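Local structure of alpha-Amylase (2B5D) at residues 220-225 and 338-344; 2-6 and 374-380; 444-448 and 499-503. The protein is a family 57 glycoside hydrolase by sequence, built from a barrel-like, largely parallel sheet ringed by helices and a helical C-terminal region. All blocks are in the same frame, centred on the assembly; numbering follows the deposited sequence.

Contact 1: 220-225 and 338-344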
ATOM      1  N   TYR A 220     -36.079  37.517 -11.551  1.00 49.77           N
ATOM      2  CA  TYR A 220     -35.053  38.137 -10.760  1.00 50.12           C
ATOM      3  C   TYR A 220     -33.756  37.332 -10.570  1.00 49.26           C
ATOM      4  O   TYR A 220     -33.098  37.540  -9.578  1.00 50.27           O
ATOM      5  CB  TYR A 220     -35.622  38.483  -9.380  1.00 50.66           C
ATOM      6  CG  TYR A 220     -36.822  39.402  -9.477  1.00 51.16           C
ATOM      7  CD1 TYR A 220     -38.050  39.049  -8.901  1.00 51.64           C
ATOM      8  CD2 TYR A 220     -36.731  40.621 -10.188  1.00 52.94           C
ATOM      9  CE1 TYR A 220     -39.170  39.894  -9.002  1.00 53.43           C
ATOM     10  CE2 TYR A 220     -37.825  41.466 -10.325  1.00 53.43           C
ATOM     11  CZ  TYR A 220     -39.043  41.099  -9.726  1.00 54.98           C
ATOM     12  OH  TYR A 220     -40.104  41.945  -9.844  1.00 55.28           O
ATOM     13  N   GLY A 221     -33.408  36.431 -11.489  1.00 47.88           N
ATOM     14  CA  GLY A 221     -32.309  35.470 -11.306  1.00 46.61           C
ATOM     15  C   GLY A 221     -32.112  34.877  -9.915  1.00 45.91           C
ATOM     16  O   GLY A 221     -33.094  34.477  -9.273  1.00 46.54           O
ATOM     17  N   VAL A 222     -30.869  34.847  -9.409  1.00 43.19           N
ATOM     18  CA  VAL A 222     -30.609  34.219  -8.120  1.00 40.28           C
ATOM     19  C   VAL A 222     -30.835  35.123  -6.963  1.00 40.22           C
ATOM     20  O   VAL A 222     -30.608  34.736  -5.819  1.00 38.59           O
ATOM     21  CB  VAL A 222     -29.185  33.608  -8.012  1.00 42.35           C
ATOM     22  CG1 VAL A 222     -29.035  32.517  -9.020  1.00 40.35           C
ATOM     23  CG2 VAL A 222     -28.033  34.715  -8.178  1.00 41.54           C
ATOM     24  N   TYR A 223     -31.297  36.338  -7.250  1.00 40.85           N
ATOM     25  CA  TYR A 223     -31.430  37.406  -6.229  1.00 41.83           C
ATOM     26  C   TYR A 223     -32.829  37.580  -5.642  1.00 42.19           C
ATOM     27  O   TYR A 223     -33.090  38.527  -4.899  1.00 42.20           O
ATOM     28  CB  TYR A 223     -30.908  38.767  -6.802  1.00 41.60           C
ATOM     29  CG  TYR A 223     -29.487  38.570  -7.262  1.00 42.01           C
ATOM     30  CD1 TYR A 223     -28.468  38.360  -6.329  1.00 38.53           C
ATOM     31  CD2 TYR A 223     -29.177  38.520  -8.628  1.00 38.26           C
ATOM     32  CE1 TYR A 223     -27.134  38.142  -6.746  1.00 42.04           C
ATOM     33  CE2 TYR A 223     -27.877  38.324  -9.044  1.00 42.36           C
ATOM     34  CZ  TYR A 223     -26.869  38.122  -8.107  1.00 42.89           C
ATOM     35  OH  TYR A 223     -25.598  37.849  -8.533  1.00 46.17           O
ATOM     36  N   ARG A 224     -33.707  36.643  -5.943  1.00 43.07           N
ATOM     37  CA  ARG A 224     -34.881  36.414  -5.100  1.00 43.46           C
ATOM     38  C   ARG A 224     -35.162  34.891  -5.017  1.00 43.27           C
ATOM     39  O   ARG A 224     -35.017  34.179  -6.020  1.00 42.23           O
ATOM     40  CB  ARG A 224     -36.069  37.204  -5.681  1.00 43.73           C
ATOM     41  CG  ARG A 224     -36.114  38.658  -5.054  1.00 48.13           C
ATOM     42  CD  ARG A 224     -37.274  39.445  -5.514  1.00 59.85           C
ATOM     43  NE  ARG A 224     -38.469  39.442  -4.636  1.00 61.22           N
ATOM     44  CZ  ARG A 224     -38.578  40.159  -3.521  1.00 63.36           C
ATOM     45  NH1 ARG A 224     -37.558  40.891  -3.079  1.00 62.24           N
ATOM     46  NH2 ARG A 224     -39.700  40.117  -2.825  1.00 65.91           N
ATOM     47  N   PRO A 225     -35.609  34.405  -3.852  1.00 42.67           N
ATOM     48  CA  PRO A 225     -36.092  33.033  -3.777  1.00 43.78           C
ATOM     49  C   PRO A 225     -37.250  32.787  -4.749  1.00 43.84           C
ATOM     50  O   PRO A 225     -37.896  33.717  -5.223  1.00 44.11           O
ATOM     51  CB  PRO A 225     -36.634  32.927  -2.346  1.00 43.39           C
ATOM     52  CG  PRO A 225     -36.877  34.354  -1.931  1.00 44.50           C
ATOM     53  CD  PRO A 225     -35.728  35.082  -2.560  1.00 43.18           C
ATOM     54  N   MET A 338     -33.797  45.838 -10.796  1.00 66.03           N
ATOM     55  CA  MET A 338     -34.874  44.933 -10.391  1.00 65.49           C
ATOM     56  C   MET A 338     -36.130  45.647  -9.971  1.00 66.05           C
ATOM     57  O   MET A 338     -37.210  45.242 -10.360  1.00 66.09           O
ATOM     58  CB  MET A 338     -34.450  44.045  -9.207  1.00 65.25           C
ATOM     59  CG  MET A 338     -33.378  43.033  -9.556  1.00 64.86           C
ATOM     60  SD  MET A 338     -32.928  41.880  -8.237  1.00 64.22           S
ATOM     61  CE  MET A 338     -32.310  40.713  -9.457  1.00 64.38           C
ATOM     62  N   GLY A 339     -35.998  46.655  -9.114  1.00 65.73           N
ATOM     63  CA  GLY A 339     -37.160  47.365  -8.635  1.00 66.11           C
ATOM     64  C   GLY A 339     -37.687  46.762  -7.350  1.00 66.53           C
ATOM     65  O   GLY A 339     -38.682  47.228  -6.764  1.00 66.92           O
ATOM     66  N   VAL A 340     -37.034  45.702  -6.903  1.00 65.87           N
ATOM     67  CA  VAL A 340     -37.278  45.219  -5.550  1.00 64.26           C
ATOM     68  C   VAL A 340     -35.923  44.888  -4.881  1.00 62.69           C
ATOM     69  O   VAL A 340     -34.878  44.864  -5.540  1.00 62.26           O
ATOM     70  CB  VAL A 340     -38.313  44.060  -5.547  1.00 64.94           C
ATOM     71  CG1 VAL A 340     -37.770  42.799  -6.287  1.00 64.50           C
ATOM     72  CG2 VAL A 340     -38.804  43.781  -4.116  1.00 64.93           C
ATOM     73  N   GLU A 341     -35.947  44.698  -3.575  1.00 60.86           N
ATOM     74  CA  GLU A 341     -34.749  44.391  -2.811  1.00 60.15           C
ATOM     75  C   GLU A 341     -34.138  43.004  -3.202  1.00 57.56           C
ATOM     76  O   GLU A 341     -34.815  41.976  -3.117  1.00 56.58           O
ATOM     77  CB  GLU A 341     -35.086  44.457  -1.314  1.00 59.50           C
ATOM     78  CG  GLU A 341     -35.364  45.880  -0.793  1.00 62.71           C
ATOM     79  CD  GLU A 341     -36.246  45.920   0.483  1.00 64.46           C
ATOM     80  OE1 GLU A 341     -35.905  46.668   1.443  1.00 68.18           O
ATOM     81  OE2 GLU A 341     -37.296  45.208   0.519  1.00 70.11           O
ATOM     82  N   PRO A 342     -32.846  42.985  -3.635  1.00 55.11           N
ATOM     83  CA  PRO A 342     -32.169  41.715  -3.892  1.00 51.85           C
ATOM     84  C   PRO A 342     -31.936  40.967  -2.587  1.00 49.65           C
ATOM     85  O   PRO A 342     -31.832  41.581  -1.508  1.00 48.28           O
ATOM     86  CB  PRO A 342     -30.859  42.127  -4.544  1.00 51.50           C
ATOM     87  CG  PRO A 342     -30.626  43.557  -4.025  1.00 54.25           C
ATOM     88  CD  PRO A 342     -31.976  44.158  -3.878  1.00 54.87           C
ATOM     89  N   VAL A 343     -31.979  39.638  -2.648  1.00 47.61           N
ATOM     90  CA  VAL A 343     -31.440  38.879  -1.532  1.00 46.05           C
ATOM     91  C   VAL A 343     -30.252  38.078  -2.017  1.00 44.62           C
ATOM     92  O   VAL A 343     -30.311  37.335  -2.974  1.00 44.47           O
ATOM     93  CB  VAL A 343     -32.510  38.191  -0.560  1.00 46.71           C
ATOM     94  CG1 VAL A 343     -33.917  38.332  -1.048  1.00 47.40           C
ATOM     95  CG2 VAL A 343     -32.137  36.764  -0.146  1.00 45.93           C
ATOM     96  N   ILE A 344     -29.120  38.381  -1.423  1.00 44.08           N
ATOM     97  CA  ILE A 344     -27.849  37.907  -1.945  1.00 43.53           C
ATOM     98  C   ILE A 344     -27.549  36.730  -1.072  1.00 41.62           C
ATOM     99  O   ILE A 344     -27.416  36.880   0.181  1.00 40.43           O
ATOM    100  CB  ILE A 344     -26.773  39.053  -1.894  1.00 43.84           C
ATOM    101  CG1 ILE A 344     -27.170  40.141  -2.921  1.00 44.97           C
ATOM    102  CG2 ILE A 344     -25.409  38.480  -2.104  1.00 43.20           C
ATOM    103  CD1 ILE A 344     -26.576  41.556  -2.693  1.00 45.58           C
TER
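Met338, with its chain extended beyond CG (chi2 -176°), carries its methyl group to Tyr220 and Tyr223 together, while Val340, turned to chi1 65° so that CG1 lies between its own backbone N and carbonyl carbon, presents CG1 to the Tyr220 ring and to the Arg224 chain at CD, and CG2 to the Arg224 guanidinium. The Met338 methyl touches both tyrosines near the backbone: CE is 3.6 Å from CB of Tyr223 and 4.0 Å from CB of Tyr220. Its sulfur makes an oblique Met-aromatic contact with the Tyr220 ring. Val340 CG1 sits over one face of that ring, 4.2 Å from the centroid of Tyr220, as a CH-pi contact.

Val340 CG2 covers a face of the Arg224 guanidinium, 3.3 Å from Arg224 NH1. The same NH1 reaches Glu341 O at 3.0 Å within the guanidinium plane, but the bond is bent and weak. Arg224 is held more firmly from outside, NH2 giving a hydrogen bond to the carbonyl of Glu391, whose carboxylate also takes the hydroxyl of Tyr220. One residue thus fixes the far ends of two side chains that both touch Val340.

Backbone pairing supplies the straight bond of the contact: Val343 N donates to Tyr223 O at 2.7 Å with an N-H...O angle of 174°. The ring of Tyr223 has Val222 CG2 over one face and Val343 O near its edge, and its hydroxyl is bound by Asp238. Pro225 CD rests on Val343 CG1.

The arrangement is that of a loop leading into strand 226-227 laid against a helix-to-strand turn: Gly339, with positive phi, ends helix 309-338, and the chain then enters strand 343-349 of the largely parallel sheet in this alpha/beta fold.

Contact 2: 2-6 and 374-380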
ATOM      1  N   ARG A   2     -33.104  48.695   0.990  1.00 74.38           N
ATOM      2  CA  ARG A   2     -31.806  48.093   1.275  1.00 71.77           C
ATOM      3  C   ARG A   2     -31.745  46.690   0.715  1.00 69.22           C
ATOM      4  O   ARG A   2     -32.736  45.959   0.740  1.00 69.39           O
ATOM      5  CB  ARG A   2     -31.593  48.000   2.772  1.00 72.13           C
ATOM      6  CG  ARG A   2     -32.542  48.854   3.585  1.00 74.66           C
ATOM      7  CD  ARG A   2     -32.487  48.512   5.085  1.00 78.24           C
ATOM      8  NE  ARG A   2     -31.792  49.523   5.877  1.00 79.77           N
ATOM      9  CZ  ARG A   2     -30.742  50.228   5.468  1.00 81.29           C
ATOM     10  NH1 ARG A   2     -30.221  50.010   4.268  1.00 81.65           N
ATOM     11  NH2 ARG A   2     -30.202  51.143   6.270  1.00 81.56           N
ATOM     12  N   GLY A   3     -30.573  46.324   0.208  1.00 66.64           N
ATOM     13  CA  GLY A   3     -30.261  44.963  -0.228  1.00 62.57           C
ATOM     14  C   GLY A   3     -30.213  44.046   0.970  1.00 59.94           C
ATOM     15  O   GLY A   3     -29.843  44.475   2.058  1.00 58.81           O
ATOM     16  N   LYS A   4     -30.607  42.786   0.772  1.00 58.15           N
ATOM     17  CA  LYS A   4     -30.641  41.814   1.871  1.00 56.73           C
ATOM     18  C   LYS A   4     -29.481  40.832   1.763  1.00 55.17           C
ATOM     19  O   LYS A   4     -29.287  40.175   0.730  1.00 53.76           O
ATOM     20  CB  LYS A   4     -32.008  41.128   1.911  1.00 56.76           C
ATOM     21  CG  LYS A   4     -33.100  42.119   2.314  1.00 58.98           C
ATOM     22  CD  LYS A   4     -34.276  42.152   1.367  1.00 62.24           C
ATOM     23  CE  LYS A   4     -35.567  41.645   2.026  1.00 66.47           C
ATOM     24  NZ  LYS A   4     -36.072  42.532   3.129  1.00 66.65           N
ATOM     25  N   ILE A   5     -28.663  40.779   2.806  1.00 54.14           N
ATOM     26  CA  ILE A   5     -27.531  39.860   2.747  1.00 53.32           C
ATOM     27  C   ILE A   5     -27.763  38.626   3.562  1.00 51.63           C
ATOM     28  O   ILE A   5     -27.947  38.691   4.795  1.00 51.52           O
ATOM     29  CB  ILE A   5     -26.028  40.503   2.759  1.00 54.48           C
ATOM     30  CG1 ILE A   5     -25.605  41.026   4.122  1.00 54.78           C
ATOM     31  CG2 ILE A   5     -25.782  41.561   1.591  1.00 53.27           C
ATOM     32  CD1 ILE A   5     -24.847  39.940   4.915  1.00 53.75           C
ATOM     33  N   LEU A   6     -27.823  37.498   2.861  1.00 49.92           N
ATOM     34  CA  LEU A   6     -28.042  36.224   3.553  1.00 49.82           C
ATOM     35  C   LEU A   6     -26.761  35.365   3.580  1.00 48.73           C
ATOM     36  O   LEU A   6     -26.385  34.739   2.586  1.00 46.73           O
ATOM     37  CB  LEU A   6     -29.338  35.517   3.056  1.00 48.64           C
ATOM     38  CG  LEU A   6     -29.730  34.032   3.165  1.00 50.88           C
ATOM     39  CD1 LEU A   6     -29.411  33.308   4.463  1.00 50.06           C
ATOM     40  CD2 LEU A   6     -31.208  33.813   2.729  1.00 49.49           C
ATOM     41  N   SER A 374     -24.127  50.007   7.537  1.00 63.03           N
ATOM     42  CA  SER A 374     -24.478  50.335   6.140  1.00 62.50           C
ATOM     43  C   SER A 374     -25.915  50.812   5.941  1.00 63.36           C
ATOM     44  O   SER A 374     -26.855  50.265   6.507  1.00 62.84           O
ATOM     45  CB  SER A 374     -24.232  49.154   5.206  1.00 62.38           C
ATOM     46  OG  SER A 374     -24.669  49.451   3.888  1.00 58.84           O
ATOM     47  N   LYS A 375     -26.051  51.844   5.110  1.00 64.32           N
ATOM     48  CA  LYS A 375     -27.339  52.370   4.707  1.00 64.81           C
ATOM     49  C   LYS A 375     -27.835  51.685   3.418  1.00 63.92           C
ATOM     50  O   LYS A 375     -28.958  51.916   2.975  1.00 64.51           O
ATOM     51  CB  LYS A 375     -27.264  53.911   4.548  1.00 65.94           C
ATOM     52  CG  LYS A 375     -27.156  54.686   5.887  1.00 68.09           C
ATOM     53  CD  LYS A 375     -28.236  54.245   6.916  1.00 72.29           C
ATOM     54  CE  LYS A 375     -28.048  54.895   8.312  1.00 72.67           C
ATOM     55  NZ  LYS A 375     -28.482  56.335   8.358  1.00 75.16           N
ATOM     56  N   ASP A 376     -26.999  50.848   2.819  1.00 62.49           N
ATOM     57  CA  ASP A 376     -27.348  50.174   1.567  1.00 61.14           C
ATOM     58  C   ASP A 376     -27.799  48.685   1.786  1.00 59.61           C
ATOM     59  O   ASP A 376     -28.196  48.003   0.835  1.00 59.68           O
ATOM     60  CB  ASP A 376     -26.141  50.223   0.592  1.00 61.11           C
ATOM     61  CG  ASP A 376     -25.927  51.624  -0.089  1.00 64.02           C
ATOM     62  OD1 ASP A 376     -26.912  52.254  -0.595  1.00 62.99           O
ATOM     63  OD2 ASP A 376     -24.743  52.071  -0.175  1.00 65.58           O
ATOM     64  N   LEU A 377     -27.716  48.195   3.026  1.00 57.19           N
ATOM     65  CA  LEU A 377     -27.623  46.751   3.296  1.00 55.42           C
ATOM     66  C   LEU A 377     -28.152  46.390   4.653  1.00 54.65           C
ATOM     67  O   LEU A 377     -27.986  47.117   5.628  1.00 54.31           O
ATOM     68  CB  LEU A 377     -26.180  46.214   3.220  1.00 54.24           C
ATOM     69  CG  LEU A 377     -25.363  46.109   1.944  1.00 52.77           C
ATOM     70  CD1 LEU A 377     -24.060  45.457   2.293  1.00 53.02           C
ATOM     71  CD2 LEU A 377     -26.051  45.330   0.833  1.00 51.77           C
ATOM     72  N   LYS A 378     -28.779  45.225   4.680  1.00 54.44           N
ATOM     73  CA  LYS A 378     -29.352  44.638   5.871  1.00 54.12           C
ATOM     74  C   LYS A 378     -28.933  43.149   5.924  1.00 52.82           C
ATOM     75  O   LYS A 378     -28.909  42.463   4.898  1.00 51.96           O
ATOM     76  CB  LYS A 378     -30.874  44.749   5.751  1.00 55.00           C
ATOM     77  CG  LYS A 378     -31.643  44.400   7.043  1.00 56.78           C
ATOM     78  CD  LYS A 378     -33.082  44.834   6.935  1.00 61.04           C
ATOM     79  CE  LYS A 378     -33.626  44.552   5.530  1.00 63.53           C
ATOM     80  NZ  LYS A 378     -35.128  44.368   5.511  1.00 66.15           N
ATOM     81  N   LEU A 379     -28.574  42.660   7.102  1.00 51.63           N
ATOM     82  CA  LEU A 379     -28.435  41.220   7.294  1.00 50.84           C
ATOM     83  C   LEU A 379     -29.841  40.664   7.486  1.00 51.17           C
ATOM     84  O   LEU A 379     -30.613  41.255   8.212  1.00 50.76           O
ATOM     85  CB  LEU A 379     -27.612  40.887   8.525  1.00 49.54           C
ATOM     86  CG  LEU A 379     -26.158  41.375   8.615  1.00 49.49           C
ATOM     87  CD1 LEU A 379     -25.552  40.977   9.984  1.00 44.72           C
ATOM     88  CD2 LEU A 379     -25.304  40.856   7.482  1.00 41.72           C
ATOM     89  N   VAL A 380     -30.150  39.546   6.818  1.00 50.92           N
ATOM     90  CA  VAL A 380     -31.398  38.784   7.011  1.00 50.66           C
ATOM     91  C   VAL A 380     -31.082  37.308   7.262  1.00 50.35           C
ATOM     92  O   VAL A 380     -30.021  36.824   6.868  1.00 50.95           O
ATOM     93  CB  VAL A 380     -32.352  38.904   5.763  1.00 50.74           C
ATOM     94  CG1 VAL A 380     -32.714  40.367   5.487  1.00 49.13           C
ATOM     95  CG2 VAL A 380     -31.745  38.260   4.488  1.00 48.45           C
TER
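Gly3 and Ile5 zip onto residues 376-380 through four backbone bonds in the parallel pattern. Gly3 N donates to Asp376 O, and Lys378 N returns a bond to Gly3 O at 2.9 Å. Lys378 O then accepts from Ile5 N at 2.7 Å, almost in line with the carbonyl, whereas Val380 N approaches Ile5 O from above the carbonyl plane at 3.1 Å.

Side chains sort by face. On one, Ile5 CG2 meets Leu377 CD2 at 3.9 Å, and helix 360-373 covers this layer with Phe367, Phe368 and Val371. On the other, Lys4 and Lys378 run alongside each other in the same direction, and Lys4 CG packs on Val380 CG1 at 3.6 Å.

Ahead of the strand, Arg2 bends at chi3 (106°) and places its guanidinium edge at Lys375 O, NH1 lying 2.6 Å away in a bond whose angle makes it weak. That turn is shaped by Ser374, whose OG accepts from Asp376 N in an ST turn and is itself hydrogen-bonded to Glu328; Asp376 is anchored by a salt bridge to Arg332.

The NZ atoms of Lys4 and Lys378 stand 3.2 Å apart, with Glu341 offering Lys4 a long, weak ion pair. Such proximity would be expected to disfavour a full positive charge on both lysines.

Contact 3: 444-448 and 499-503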
ATOM      1  N   LEU A 444     -36.207  -7.403  19.755  1.00 64.27           N
ATOM      2  CA  LEU A 444     -34.882  -7.838  19.325  1.00 63.79           C
ATOM      3  C   LEU A 444     -34.779  -7.634  17.821  1.00 62.99           C
ATOM      4  O   LEU A 444     -33.814  -7.057  17.361  1.00 62.80           O
ATOM      5  CB  LEU A 444     -34.626  -9.305  19.655  1.00 63.56           C
ATOM      6  CG  LEU A 444     -33.247  -9.719  20.205  1.00 65.46           C
ATOM      7  CD1 LEU A 444     -32.864 -11.116  19.681  1.00 64.29           C
ATOM      8  CD2 LEU A 444     -32.094  -8.714  19.963  1.00 65.13           C
ATOM      9  N   VAL A 445     -35.779  -8.113  17.078  1.00 62.46           N
ATOM     10  CA  VAL A 445     -35.877  -7.906  15.631  1.00 62.50           C
ATOM     11  C   VAL A 445     -35.855  -6.415  15.268  1.00 62.22           C
ATOM     12  O   VAL A 445     -35.291  -6.020  14.244  1.00 62.73           O
ATOM     13  CB  VAL A 445     -37.154  -8.547  15.083  1.00 62.23           C
ATOM     14  CG1 VAL A 445     -37.514  -7.989  13.737  1.00 62.18           C
ATOM     15  CG2 VAL A 445     -36.976 -10.057  14.973  1.00 63.04           C
ATOM     16  N   GLU A 446     -36.443  -5.616  16.148  1.00 61.89           N
ATOM     17  CA  GLU A 446     -36.589  -4.199  15.987  1.00 61.79           C
ATOM     18  C   GLU A 446     -35.248  -3.508  16.182  1.00 60.34           C
ATOM     19  O   GLU A 446     -34.849  -2.700  15.348  1.00 60.24           O
ATOM     20  CB  GLU A 446     -37.619  -3.656  16.980  1.00 62.43           C
ATOM     21  CG  GLU A 446     -38.316  -2.379  16.488  1.00 65.99           C
ATOM     22  CD  GLU A 446     -38.786  -1.459  17.616  1.00 68.87           C
ATOM     23  OE1 GLU A 446     -38.403  -1.704  18.782  1.00 72.44           O
ATOM     24  OE2 GLU A 446     -39.506  -0.473  17.333  1.00 67.95           O
ATOM     25  N   ARG A 447     -34.574  -3.816  17.290  1.00 58.48           N
ATOM     26  CA  ARG A 447     -33.181  -3.423  17.498  1.00 56.63           C
ATOM     27  C   ARG A 447     -32.260  -3.781  16.302  1.00 55.01           C
ATOM     28  O   ARG A 447     -31.407  -2.976  15.888  1.00 54.13           O
ATOM     29  CB  ARG A 447     -32.675  -4.000  18.795  1.00 56.37           C
ATOM     30  CG  ARG A 447     -33.164  -3.230  20.007  1.00 58.77           C
ATOM     31  CD  ARG A 447     -32.756  -3.948  21.319  1.00 60.83           C
ATOM     32  NE  ARG A 447     -31.302  -4.035  21.464  1.00 61.22           N
ATOM     33  CZ  ARG A 447     -30.643  -5.039  22.039  1.00 61.66           C
ATOM     34  NH1 ARG A 447     -31.294  -6.084  22.525  1.00 60.92           N
ATOM     35  NH2 ARG A 447     -29.316  -5.001  22.111  1.00 62.25           N
ATOM     36  N   VAL A 448     -32.492  -4.944  15.707  1.00 52.69           N
ATOM     37  CA  VAL A 448     -31.669  -5.402  14.599  1.00 51.81           C
ATOM     38  C   VAL A 448     -31.944  -4.577  13.345  1.00 52.34           C
ATOM     39  O   VAL A 448     -31.024  -4.146  12.620  1.00 52.70           O
ATOM     40  CB  VAL A 448     -31.889  -6.917  14.352  1.00 52.13           C
ATOM     41  CG1 VAL A 448     -31.339  -7.402  13.017  1.00 48.74           C
ATOM     42  CG2 VAL A 448     -31.275  -7.741  15.531  1.00 50.87           C
ATOM     43  N   ARG A 499     -30.537 -16.700  13.834  1.00 70.37           N
ATOM     44  CA  ARG A 499     -29.395 -16.679  14.737  1.00 69.77           C
ATOM     45  C   ARG A 499     -28.912 -15.270  15.084  1.00 69.25           C
ATOM     46  O   ARG A 499     -27.714 -14.955  14.990  1.00 68.29           O
ATOM     47  CB  ARG A 499     -28.250 -17.571  14.217  1.00 70.00           C
ATOM     48  CG  ARG A 499     -27.978 -17.440  12.736  1.00 70.29           C
ATOM     49  CD  ARG A 499     -26.707 -18.170  12.290  1.00 69.73           C
ATOM     50  NE  ARG A 499     -26.242 -17.612  11.024  1.00 71.13           N
ATOM     51  CZ  ARG A 499     -25.443 -16.547  10.922  1.00 72.00           C
ATOM     52  NH1 ARG A 499     -25.010 -15.937  12.030  1.00 72.06           N
ATOM     53  NH2 ARG A 499     -25.072 -16.092   9.720  1.00 70.91           N
ATOM     54  N   ILE A 500     -29.847 -14.426  15.509  1.00 68.44           N
ATOM     55  CA  ILE A 500     -29.447 -13.104  15.994  1.00 67.15           C
ATOM     56  C   ILE A 500     -28.429 -13.274  17.106  1.00 66.49           C
ATOM     57  O   ILE A 500     -28.661 -14.015  18.060  1.00 67.09           O
ATOM     58  CB  ILE A 500     -30.638 -12.234  16.473  1.00 66.72           C
ATOM     59  CG1 ILE A 500     -31.534 -11.870  15.295  1.00 65.98           C
ATOM     60  CG2 ILE A 500     -30.145 -10.950  17.167  1.00 64.62           C
ATOM     61  CD1 ILE A 500     -32.836 -11.228  15.739  1.00 66.91           C
ATOM     62  N   ASP A 501     -27.325 -12.544  16.977  1.00 65.57           N
ATOM     63  CA  ASP A 501     -26.178 -12.638  17.855  1.00 64.17           C
ATOM     64  C   ASP A 501     -26.169 -11.385  18.692  1.00 63.79           C
ATOM     65  O   ASP A 501     -25.740 -10.326  18.263  1.00 63.95           O
ATOM     66  CB  ASP A 501     -24.945 -12.751  16.964  1.00 64.57           C
ATOM     67  CG  ASP A 501     -23.644 -12.848  17.729  1.00 64.92           C
ATOM     68  OD1 ASP A 501     -22.682 -13.368  17.091  1.00 63.79           O
ATOM     69  OD2 ASP A 501     -23.573 -12.395  18.908  1.00 63.69           O
ATOM     70  N   GLU A 502     -26.636 -11.507  19.915  1.00 63.32           N
ATOM     71  CA  GLU A 502     -26.943 -10.338  20.692  1.00 63.18           C
ATOM     72  C   GLU A 502     -25.777  -9.514  21.134  1.00 61.98           C
ATOM     73  O   GLU A 502     -25.926  -8.312  21.363  1.00 61.33           O
ATOM     74  CB  GLU A 502     -27.784 -10.701  21.896  1.00 63.91           C
ATOM     75  CG  GLU A 502     -29.205 -11.060  21.530  1.00 67.57           C
ATOM     76  CD  GLU A 502     -30.077 -11.089  22.764  1.00 73.07           C
ATOM     77  OE1 GLU A 502     -30.042 -10.073  23.521  1.00 73.49           O
ATOM     78  OE2 GLU A 502     -30.771 -12.124  22.975  1.00 75.52           O
ATOM     79  N   GLU A 503     -24.627 -10.163  21.283  1.00 61.41           N
ATOM     80  CA  GLU A 503     -23.415  -9.497  21.751  1.00 60.16           C
ATOM     81  C   GLU A 503     -22.785  -8.646  20.649  1.00 57.94           C
ATOM     82  O   GLU A 503     -22.295  -7.543  20.915  1.00 56.95           O
ATOM     83  CB  GLU A 503     -22.408 -10.532  22.274  1.00 61.13           C
ATOM     84  CG  GLU A 503     -22.813 -11.169  23.599  1.00 65.41           C
ATOM     85  CD  GLU A 503     -21.601 -11.668  24.381  1.00 72.46           C
ATOM     86  OE1 GLU A 503     -21.109 -10.897  25.255  1.00 73.18           O
ATOM     87  OE2 GLU A 503     -21.136 -12.811  24.095  1.00 73.29           O
TER
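Arg447 turns the edge of its guanidinium to Glu502, with NH1 4.3 Å from Glu502 OE1 and close to the guanidinium plane. That separation is beyond a salt bridge, so the attraction is at most a loose one; Arg447 finds its firm partner in Glu509, to which NH2 is salt-bridged. The Glu502 carboxylate is the other flat group. Both methyls of Leu444 lie over the same face of it, CD1 being 4.0 Å from Glu502 OE2, and the aliphatic part of Glu502 adds to this contact through CG.

Beside these polar groups lies an apolar wedge made by Ile500. Here chi1 -67° sets CG1 anti to the carbonyl carbon and CG2 anti to the backbone N, and an extended chi2 of 170° carries CD1 on to the helix beside CG2. Leu444 and Ile500 meet tip to tip, Leu444 CD1 standing 3.7 Å from Ile500 CG2. One turn on, Val448 CG2 touches that same Ile500 CG2 at 3.8 Å and lies equally near its CD1. Val445 only brushes the tip of Ile500.

The setting is the helical C-terminal region, where the side of helix 443-458 receives the short connection that starts helix 502-511. Asp501 is the N-cap residue of the latter helix, its OD2 accepting a weak 3.4 Å bond from Glu503 N and another weak one from Met504 N.

Leu505, in the first turns of the capped helix, extends the apolar patch over Leu444, Arg447 and Val448, while Leu495 of helix 473-496 packs on Val445. Arg499, just before Ile500, points elsewhere: its NH2 forms a salt bridge with Asp22 of the second subunit, a neighbouring copy of the protein.

Contacts 1 and 2 belong to one sheet: the first residues of strand 3-11 pair with both 343-349 and 377-379, so the two meet directly, Ile344 pairing with Lys4 and Leu6. Contact 2 is the more buried, a regular parallel strand pairing, and along the chain its closure encloses contact 1. Contact 1, partly buried, holds a loop to the entry of a strand with aromatic, sulfur and guanidinium contacts around a single straight backbone bond. Contact 3 lies on the opposite side of the chain's centre, its centre about 54 Å from that of contact 1. Also partly buried, it relies on branched aliphatic packing beside loosely placed charges, and a second subunit adjoins it.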